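Local coordinates for PTS system, IIA component (Enterococcus faecalis, PDB 3BED), which probably acts as the IIA component of a mannose/sorbose-type phosphotransferase system, relaying phosphoryl groups during sugar uptake, at residues A[7-12]-A[50-55]. Sequence-based numbering, arbitrary orientation.
Sequences KLILMS and AKLAAI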
ATOM      1  N   LYS A   7      -8.478  10.599 -15.122  1.00 21.01           N
ATOM      2  CA  LYS A   7      -7.491   9.557 -15.377  1.00 21.97           C
ATOM      3  C   LYS A   7      -6.694   9.248 -14.088  1.00 22.09           C
ATOM      4  O   LYS A   7      -6.470  10.146 -13.249  1.00 23.40           O
ATOM      5  CB  LYS A   7      -6.542   9.950 -16.493  1.00 22.22           C
ATOM      6  CG  LYS A   7      -7.302  10.119 -17.846  1.00 25.87           C
ATOM      7  CD  LYS A   7      -7.613   8.753 -18.489  1.00 27.81           C
ATOM      8  CE  LYS A   7      -8.594   8.881 -19.654  1.00 29.26           C
ATOM      9  NZ  LYS A   7      -9.474   7.690 -19.774  1.00 34.39           N
ATOM     10  N   LEU A   8      -6.327   7.980 -13.931  1.00 19.61           N
ATOM     11  CA  LEU A   8      -5.537   7.545 -12.753  1.00 19.16           C
ATOM     12  C   LEU A   8      -4.131   7.160 -13.139  1.00 17.85           C
ATOM     13  O   LEU A   8      -3.882   6.543 -14.210  1.00 17.97           O
ATOM     14  CB  LEU A   8      -6.197   6.366 -12.043  1.00 19.40           C
ATOM     15  CG  LEU A   8      -7.605   6.599 -11.526  1.00 21.32           C
ATOM     16  CD1 LEU A   8      -8.094   5.276 -10.931  1.00 23.94           C
ATOM     17  CD2 LEU A   8      -7.666   7.718 -10.498  1.00 23.86           C
ATOM     18  N   ILE A   9      -3.200   7.512 -12.250  1.00 17.63           N
ATOM     19  CA  ILE A   9      -1.795   7.143 -12.420  1.00 17.00           C
ATOM     20  C   ILE A   9      -1.356   6.657 -11.045  1.00 17.82           C
ATOM     21  O   ILE A   9      -1.513   7.386 -10.065  1.00 18.48           O
ATOM     22  CB  ILE A   9      -0.928   8.332 -12.846  1.00 16.88           C
ATOM     23  CG1 ILE A   9      -1.449   8.956 -14.161  1.00 17.80           C
ATOM     24  CG2 ILE A   9       0.564   7.849 -12.986  1.00 17.91           C
ATOM     25  CD1 ILE A   9      -0.721  10.209 -14.609  1.00 18.61           C
ATOM     26  N   LEU A  10      -0.759   5.482 -10.973  1.00 16.66           N
ATOM     27  CA  LEU A  10      -0.155   5.045  -9.679  1.00 17.07           C
ATOM     28  C   LEU A  10       1.340   5.096  -9.846  1.00 17.01           C
ATOM     29  O   LEU A  10       1.858   4.628 -10.845  1.00 17.49           O
ATOM     30  CB  LEU A  10      -0.595   3.602  -9.314  1.00 17.55           C
ATOM     31  CG  LEU A  10      -2.096   3.238  -9.367  1.00 19.65           C
ATOM     32  CD1 LEU A  10      -2.299   1.850  -8.807  1.00 20.89           C
ATOM     33  CD2 LEU A  10      -2.926   4.254  -8.610  1.00 20.03           C
HETATM   34  N   MSE A  11       2.037   5.638  -8.847  1.00 17.33           N
HETATM   35  CA  MSE A  11       3.477   5.843  -8.953  1.00 17.29           C
HETATM   36  C   MSE A  11       4.140   5.355  -7.712  1.00 16.46           C
HETATM   37  O   MSE A  11       3.671   5.616  -6.591  1.00 16.62           O
HETATM   38  CB  MSE A  11       3.822   7.346  -9.083  1.00 18.57           C
HETATM   39  CG  MSE A  11       3.223   7.998 -10.279  1.00 17.24           C
HETATM   40 SE   MSE A  11       3.940   9.819 -10.509  0.75 22.74          SE
HETATM   41  CE  MSE A  11       5.701   9.460 -10.933  1.00 17.99           C
ATOM     42  N   SER A  12       5.280   4.681  -7.908  1.00 15.37           N
ATOM     43  CA  SER A  12       6.011   4.226  -6.718  1.00 15.33           C
ATOM     44  C   SER A  12       7.476   4.019  -6.949  1.00 15.80           C
ATOM     45  O   SER A  12       7.918   3.907  -8.107  1.00 16.81           O
ATOM     46  CB  SER A  12       5.467   2.876  -6.182  1.00 15.65           C
ATOM     47  OG  SER A  12       5.761   1.774  -7.037  1.00 16.03           O
ATOM     48  N   ALA A  50      10.811  11.911 -16.756  1.00 20.61           N
ATOM     49  CA  ALA A  50      10.539  11.597 -18.148  1.00 20.84           C
ATOM     50  C   ALA A  50       9.410  10.561 -18.243  1.00 20.82           C
ATOM     51  O   ALA A  50       8.554  10.643 -19.134  1.00 21.53           O
ATOM     52  CB  ALA A  50      11.801  11.088 -18.867  1.00 21.59           C
ATOM     53  N   LYS A  51       9.385   9.593 -17.329  1.00 19.31           N
ATOM     54  CA  LYS A  51       8.335   8.564 -17.370  1.00 19.22           C
ATOM     55  C   LYS A  51       6.971   9.195 -17.113  1.00 19.29           C
ATOM     56  O   LYS A  51       6.004   8.884 -17.816  1.00 20.05           O
ATOM     57  CB  LYS A  51       8.607   7.472 -16.349  1.00 20.34           C
ATOM     58  CG  LYS A  51       9.723   6.534 -16.777  1.00 18.70           C
ATOM     59  CD  LYS A  51       9.939   5.476 -15.693  1.00 21.51           C
ATOM     60  CE  LYS A  51      10.954   4.439 -16.132  1.00 23.33           C
ATOM     61  NZ  LYS A  51      11.086   3.268 -15.158  1.00 23.16           N
ATOM     62  N   LEU A  52       6.876  10.061 -16.097  1.00 17.59           N
ATOM     63  CA  LEU A  52       5.585  10.702 -15.871  1.00 18.28           C
ATOM     64  C   LEU A  52       5.241  11.634 -17.054  1.00 19.51           C
ATOM     65  O   LEU A  52       4.073  11.729 -17.462  1.00 19.03           O
ATOM     66  CB  LEU A  52       5.585  11.513 -14.582  1.00 18.14           C
ATOM     67  CG  LEU A  52       4.288  12.201 -14.211  1.00 17.63           C
ATOM     68  CD1 LEU A  52       3.129  11.205 -14.124  1.00 18.11           C
ATOM     69  CD2 LEU A  52       4.425  13.004 -12.919  1.00 17.93           C
ATOM     70  N   ALA A  53       6.246  12.327 -17.577  1.00 20.24           N
ATOM     71  CA  ALA A  53       5.973  13.319 -18.652  1.00 20.69           C
ATOM     72  C   ALA A  53       5.378  12.604 -19.877  1.00 22.25           C
ATOM     73  O   ALA A  53       4.459  13.137 -20.508  1.00 22.81           O
ATOM     74  CB  ALA A  53       7.247  14.046 -19.067  1.00 20.72           C
ATOM     75  N   ALA A  54       5.877  11.398 -20.181  1.00 21.51           N
ATOM     76  CA  ALA A  54       5.373  10.651 -21.346  1.00 22.80           C
ATOM     77  C   ALA A  54       3.885  10.356 -21.210  1.00 23.11           C
ATOM     78  O   ALA A  54       3.128  10.453 -22.193  1.00 24.10           O
ATOM     79  CB  ALA A  54       6.159   9.400 -21.530  1.00 22.44           C
ATOM     80  N   ILE A  55       3.457  10.001 -20.002  1.00 21.60           N
ATOM     81  CA  ILE A  55       2.063   9.716 -19.723  1.00 22.14           C
ATOM     82  C   ILE A  55       1.223  10.991 -19.760  1.00 21.85           C
ATOM     83  O   ILE A  55       0.163  11.046 -20.408  1.00 22.56           O
ATOM     84  CB  ILE A  55       1.949   9.082 -18.333  1.00 22.48           C
ATOM     85  CG1 ILE A  55       2.619   7.697 -18.349  1.00 22.65           C
ATOM     86  CG2 ILE A  55       0.488   8.991 -17.904  1.00 23.51           C
ATOM     87  CD1 ILE A  55       2.896   7.143 -16.955  1.00 22.43           C
TER
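I9 and M11 of strand 7-12 meet L52 and I55 of helix 50-55 through apolar side chains alone. The two segments run almost antiparallel, 170° between their directions, and their axes come no nearer than 11.1 Å, a gap that the four side chains bridge; the pair buries 192 Å² in all. The aliphatic part centres on the end of I9. Its CD1 lies 3.7 Å from I55 CG2 and 4.0 Å from L52 CD1, and so touches two residues three positions apart, on the face of the helix turned to the sheet. I9 and I55 lie alongside each other, pointing in opposite directions, whereas L52 lies across I9 at roughly a right angle. With chi1 at -178°, L52 has CG opposite its own backbone N and swung out from the flank of the helix where CB starts; of its two methyls, CD1 is the one advanced between I9 and M11.

The second part is the selenium contact. M11, a selenomethionine, sets its SE against the fork of L52, 4.0 Å from CD1 and equally far from CD2, the two side chains again crossing nearly perpendicularly. A bend at chi3 (67°) lays the terminal methyl over the helix side of L52, with CE 4.2 Å from L52 CB.

Neighbouring elements add to the layer: V78 and A82 of helix 74-82 pack on L52, and A35 and V37 of strand 35-39 on I55. Strand 7-13 lies inside the parallel sheet, between strands 35-39 and 64-68, and helix 44-59 connects those two in a beta-alpha-beta crossover passing over it. Such a hydrophobic helix-on-sheet layer is characteristic of the three-layer alpha/beta/alpha fold of the mannose-family IIA domain, whose four parallel strands here have the order 2-1-3-4.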